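Local coordinates for protein amphiphysin (Drosophila melanogaster, PDB 1URU) that probably senses and binds curved membranes in endocytosis through its dimeric, coiled-coil BAR domain, at residues F60-Q71 with W106-V117. Residues are numbered along the deposited sequence; the frame is centred on the assembly and turned at random.
Sequences FNNYIRCVRAAQ and WADFAHKLGDQV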
loop_
_atom_site.group_PDB
_atom_site.type_symbol
_atom_site.label_atom_id
_atom_site.label_comp_id
_atom_site.label_asym_id
_atom_site.label_seq_id
_atom_site.Cartn_x
_atom_site.Cartn_y
_atom_site.Cartn_z
ATOM N N PHE A 60 -7.986 10.158 3.371
ATOM C CA PHE A 60 -8.103 9.675 2.017
ATOM C C PHE A 60 -6.837 10.024 1.236
ATOM O O PHE A 60 -6.400 9.269 0.387
ATOM C CB PHE A 60 -9.356 10.235 1.318
ATOM C CG PHE A 60 -9.583 9.630 -0.010
ATOM C CD1 PHE A 60 -9.965 8.315 -0.108
ATOM C CD2 PHE A 60 -9.293 10.322 -1.157
ATOM C CE1 PHE A 60 -10.141 7.713 -1.349
ATOM C CE2 PHE A 60 -9.451 9.730 -2.409
ATOM C CZ PHE A 60 -9.868 8.421 -2.505
ATOM N N ASN A 61 -6.252 11.176 1.519
ATOM C CA ASN A 61 -4.994 11.549 0.888
ATOM C C ASN A 61 -3.862 10.640 1.365
ATOM O O ASN A 61 -2.948 10.332 0.617
ATOM C CB ASN A 61 -4.655 13.036 1.118
ATOM C CG ASN A 61 -5.297 13.946 0.077
ATOM O OD1 ASN A 61 -5.835 14.997 0.399
ATOM N ND2 ASN A 61 -5.245 13.544 -1.175
ATOM N N ASN A 62 -3.951 10.206 2.611
ATOM C CA ASN A 62 -3.000 9.257 3.155
ATOM C C ASN A 62 -3.179 7.900 2.455
ATOM O O ASN A 62 -2.210 7.265 2.101
ATOM C CB ASN A 62 -3.162 9.152 4.677
ATOM C CG ASN A 62 -2.177 8.186 5.296
ATOM O OD1 ASN A 62 -0.964 8.354 5.156
ATOM N ND2 ASN A 62 -2.687 7.153 5.959
ATOM N N TYR A 63 -4.434 7.513 2.207
ATOM C CA TYR A 63 -4.765 6.266 1.525
ATOM C C TYR A 63 -4.229 6.257 0.112
ATOM O O TYR A 63 -3.667 5.272 -0.328
ATOM C CB TYR A 63 -6.261 6.091 1.482
ATOM C CG TYR A 63 -6.747 4.808 0.866
ATOM C CD1 TYR A 63 -6.455 3.586 1.451
ATOM C CD2 TYR A 63 -7.540 4.815 -0.282
ATOM C CE1 TYR A 63 -6.925 2.386 0.912
ATOM C CE2 TYR A 63 -8.017 3.615 -0.839
ATOM C CZ TYR A 63 -7.708 2.408 -0.216
ATOM O OH TYR A 63 -8.161 1.234 -0.723
ATOM N N ILE A 64 -4.374 7.363 -0.591
ATOM C CA ILE A 64 -3.949 7.416 -1.979
ATOM C C ILE A 64 -2.442 7.181 -2.118
ATOM O O ILE A 64 -2.016 6.349 -2.907
ATOM C CB ILE A 64 -4.271 8.766 -2.603
ATOM C CG1 ILE A 64 -5.770 9.050 -2.545
ATOM C CG2 ILE A 64 -3.688 8.823 -4.028
ATOM C CD1 ILE A 64 -6.440 9.076 -3.876
ATOM N N ARG A 65 -1.620 7.932 -1.398
ATOM C CA ARG A 65 -0.189 7.692 -1.532
ATOM C C ARG A 65 0.197 6.311 -0.982
ATOM O O ARG A 65 1.147 5.709 -1.450
ATOM C CB ARG A 65 0.668 8.836 -0.948
ATOM C CG ARG A 65 0.597 9.021 0.519
ATOM C CD ARG A 65 1.927 9.433 1.188
ATOM N NE ARG A 65 1.860 9.014 2.591
ATOM C CZ ARG A 65 2.515 8.004 3.130
ATOM N NH1 ARG A 65 3.402 7.290 2.425
ATOM N NH2 ARG A 65 2.295 7.718 4.404
ATOM N N CYS A 66 -0.547 5.778 -0.025
ATOM C CA CYS A 66 -0.235 4.437 0.423
ATOM C C CYS A 66 -0.542 3.414 -0.666
ATOM O O CYS A 66 0.187 2.440 -0.821
ATOM C CB CYS A 66 -0.908 4.118 1.751
ATOM S SG CYS A 66 -0.001 4.910 3.107
ATOM N N VAL A 67 -1.593 3.682 -1.434
ATOM C CA VAL A 67 -1.995 2.888 -2.589
ATOM C C VAL A 67 -0.959 2.996 -3.718
ATOM O O VAL A 67 -0.510 1.984 -4.258
ATOM C CB VAL A 67 -3.379 3.382 -3.158
ATOM C CG1 VAL A 67 -3.672 2.715 -4.471
ATOM C CG2 VAL A 67 -4.541 3.180 -2.144
ATOM N N ARG A 68 -0.640 4.233 -4.096
ATOM C CA ARG A 68 0.359 4.547 -5.101
ATOM C C ARG A 68 1.628 3.755 -4.817
ATOM O O ARG A 68 2.124 3.044 -5.684
ATOM C CB ARG A 68 0.663 6.060 -5.123
ATOM C CG ARG A 68 0.078 6.800 -6.328
ATOM C CD ARG A 68 -0.312 8.279 -6.095
ATOM N NE ARG A 68 -1.587 8.590 -6.760
ATOM C CZ ARG A 68 -2.037 9.820 -7.081
ATOM N NH1 ARG A 68 -1.316 10.908 -6.809
ATOM N NH2 ARG A 68 -3.216 9.956 -7.697
ATOM N N ALA A 69 2.137 3.858 -3.596
ATOM C CA ALA A 69 3.343 3.120 -3.211
ATOM C C ALA A 69 3.161 1.596 -3.321
ATOM O O ALA A 69 4.120 0.878 -3.637
ATOM C CB ALA A 69 3.759 3.491 -1.804
ATOM N N ALA A 70 1.946 1.112 -3.061
ATOM C CA ALA A 70 1.644 -0.315 -3.172
ATOM C C ALA A 70 1.666 -0.796 -4.639
ATOM O O ALA A 70 2.170 -1.879 -4.942
ATOM C CB ALA A 70 0.284 -0.627 -2.517
ATOM N N GLN A 71 1.091 0.031 -5.520
ATOM C CA GLN A 71 1.138 -0.148 -6.962
ATOM C C GLN A 71 2.588 -0.321 -7.428
ATOM O O GLN A 71 2.933 -1.293 -8.126
ATOM C CB GLN A 71 0.510 1.079 -7.625
ATOM C CG GLN A 71 0.670 1.162 -9.154
ATOM C CD GLN A 71 0.105 2.441 -9.749
ATOM O OE1 GLN A 71 -0.014 3.449 -9.059
ATOM N NE2 GLN A 71 -0.223 2.401 -11.034
ATOM N N TRP A 106 -4.238 -1.609 -11.491
ATOM C CA TRP A 106 -3.688 -0.792 -10.434
ATOM C C TRP A 106 -3.691 0.668 -10.874
ATOM O O TRP A 106 -3.876 1.563 -10.054
ATOM C CB TRP A 106 -2.258 -1.212 -10.083
ATOM C CG TRP A 106 -2.112 -2.278 -8.987
ATOM C CD1 TRP A 106 -1.917 -3.629 -9.166
ATOM C CD2 TRP A 106 -2.122 -2.066 -7.567
ATOM N NE1 TRP A 106 -1.799 -4.253 -7.951
ATOM C CE2 TRP A 106 -1.922 -3.326 -6.951
ATOM C CE3 TRP A 106 -2.270 -0.937 -6.748
ATOM C CZ2 TRP A 106 -1.862 -3.487 -5.555
ATOM C CZ3 TRP A 106 -2.211 -1.100 -5.354
ATOM C CH2 TRP A 106 -2.007 -2.366 -4.777
ATOM N N ALA A 107 -3.502 0.921 -12.163
ATOM C CA ALA A 107 -3.519 2.295 -12.646
ATOM C C ALA A 107 -4.927 2.920 -12.803
ATOM O O ALA A 107 -5.055 4.121 -12.578
ATOM C CB ALA A 107 -2.742 2.407 -13.919
ATOM N N ASP A 108 -5.958 2.147 -13.193
ATOM C CA ASP A 108 -7.338 2.662 -13.181
ATOM C C ASP A 108 -7.619 3.058 -11.730
ATOM O O ASP A 108 -7.944 4.213 -11.454
ATOM C CB ASP A 108 -8.434 1.657 -13.624
ATOM C CG ASP A 108 -8.092 0.898 -14.896
ATOM O OD1 ASP A 108 -7.269 1.414 -15.678
ATOM O OD2 ASP A 108 -8.604 -0.229 -15.201
ATOM N N PHE A 109 -7.474 2.079 -10.831
ATOM C CA PHE A 109 -7.703 2.218 -9.399
ATOM C C PHE A 109 -7.115 3.529 -8.898
ATOM O O PHE A 109 -7.838 4.361 -8.383
ATOM C CB PHE A 109 -7.121 1.002 -8.657
ATOM C CG PHE A 109 -7.394 0.983 -7.169
ATOM C CD1 PHE A 109 -8.685 1.109 -6.672
ATOM C CD2 PHE A 109 -6.345 0.826 -6.258
ATOM C CE1 PHE A 109 -8.927 1.091 -5.284
ATOM C CE2 PHE A 109 -6.572 0.800 -4.891
ATOM C CZ PHE A 109 -7.855 0.938 -4.398
ATOM N N ALA A 110 -5.828 3.748 -9.111
ATOM C CA ALA A 110 -5.164 4.949 -8.582
ATOM C C ALA A 110 -5.594 6.250 -9.285
ATOM O O ALA A 110 -5.513 7.323 -8.691
ATOM C CB ALA A 110 -3.636 4.795 -8.638
ATOM N N HIS A 111 -6.023 6.149 -10.546
ATOM C CA HIS A 111 -6.520 7.294 -11.327
ATOM C C HIS A 111 -7.883 7.659 -10.762
ATOM O O HIS A 111 -8.125 8.808 -10.365
ATOM C CB HIS A 111 -6.570 6.950 -12.844
ATOM C CG HIS A 111 -7.394 7.888 -13.698
ATOM N ND1 HIS A 111 -6.932 9.114 -14.145
ATOM C CD2 HIS A 111 -8.631 7.741 -14.235
ATOM C CE1 HIS A 111 -7.861 9.688 -14.896
ATOM N NE2 HIS A 111 -8.902 8.877 -14.963
ATOM N N LYS A 112 -8.749 6.655 -10.692
ATOM C CA LYS A 112 -10.095 6.832 -10.198
ATOM C C LYS A 112 -10.091 7.390 -8.762
ATOM O O LYS A 112 -10.959 8.188 -8.425
ATOM C CB LYS A 112 -10.863 5.516 -10.276
ATOM C CG LYS A 112 -11.144 4.975 -11.686
ATOM C CD LYS A 112 -12.008 3.724 -11.574
ATOM C CE LYS A 112 -12.282 2.993 -12.896
ATOM N NZ LYS A 112 -12.264 1.466 -12.696
ATOM N N LEU A 113 -9.113 7.010 -7.932
ATOM C CA LEU A 113 -9.070 7.486 -6.543
ATOM C C LEU A 113 -8.677 8.963 -6.504
ATOM O O LEU A 113 -9.357 9.769 -5.888
ATOM C CB LEU A 113 -8.100 6.670 -5.663
ATOM C CG LEU A 113 -8.401 5.224 -5.279
ATOM C CD1 LEU A 113 -7.289 4.697 -4.451
ATOM C CD2 LEU A 113 -9.690 5.087 -4.526
ATOM N N GLY A 114 -7.579 9.314 -7.166
ATOM C CA GLY A 114 -7.075 10.679 -7.159
ATOM C C GLY A 114 -7.800 11.671 -8.049
ATOM O O GLY A 114 -7.466 12.868 -8.028
ATOM N N ASP A 115 -8.775 11.189 -8.821
ATOM C CA ASP A 115 -9.503 12.019 -9.768
ATOM C C ASP A 115 -10.997 11.984 -9.472
ATOM O O ASP A 115 -11.527 12.928 -8.894
ATOM C CB ASP A 115 -9.217 11.579 -11.209
ATOM C CG ASP A 115 -9.968 12.406 -12.239
ATOM O OD1 ASP A 115 -9.721 12.231 -13.454
ATOM O OD2 ASP A 115 -10.818 13.258 -11.934
ATOM N N GLN A 116 -11.673 10.903 -9.865
ATOM C CA GLN A 116 -13.120 10.775 -9.656
ATOM C C GLN A 116 -13.528 10.892 -8.170
ATOM O O GLN A 116 -14.492 11.566 -7.870
ATOM C CB GLN A 116 -13.651 9.461 -10.258
ATOM C CG GLN A 116 -13.972 9.509 -11.752
ATOM C CD GLN A 116 -12.724 9.643 -12.644
ATOM O OE1 GLN A 116 -11.880 8.747 -12.700
ATOM N NE2 GLN A 116 -12.608 10.775 -13.329
ATOM N N VAL A 117 -12.787 10.272 -7.248
ATOM C CA VAL A 117 -13.174 10.262 -5.833
ATOM C C VAL A 117 -12.666 11.485 -5.121
ATOM O O VAL A 117 -13.390 12.088 -4.332
ATOM C CB VAL A 117 -12.621 9.063 -5.023
ATOM C CG1 VAL A 117 -13.247 9.049 -3.636
ATOM C CG2 VAL A 117 -12.873 7.742 -5.699
#
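Leu113 enters helix 60-71 as a knob in a hole formed by Phe60, Tyr63, Ile64 and Val67. Its two methyls divide the work: CD1 lies 3.8 Å from Tyr63 CE2 and meets Val67 CG2 tip to tip, whereas CD2 turns to Phe60 CZ. With Phe60 CG anti to the backbone N (chi1 -173°), the ring also brings CZ to 3.6 Å from Val117 CG1. Among the aromatic contacts, Val67 CG1 lies 3.5 Å from Phe109 CE2, and Tyr63 OH approaches the edge of the Phe109 ring near its plane. The segment axes approach to 10.2 Å with N-to-C directions 163° apart, an antiparallel pair in what is, as in other BAR domains, a three-helix coiled coil; helix 172-239 covers it through Leu211 and Phe218, and Leu77 of the second subunit packs on Phe60 and Tyr63. Gln71 CA makes a CH-pi contact over the Trp106 face, 3.9 Å from the six-membered-ring centroid; its extended side chain slides past the indole in the opposite direction, amide and ring planes 16° apart. Ala70 CB lies 3.7 Å from Trp106 CH2. With an alanine in place of Trp106, Gln71 would probably lose the face it lies over, and Phe218 its edge-to-face partner. No hydrogen bond joins the segments; Ala110 O lies at the Arg68 guanidinium edge, 3.6 Å from Arg68 NH2.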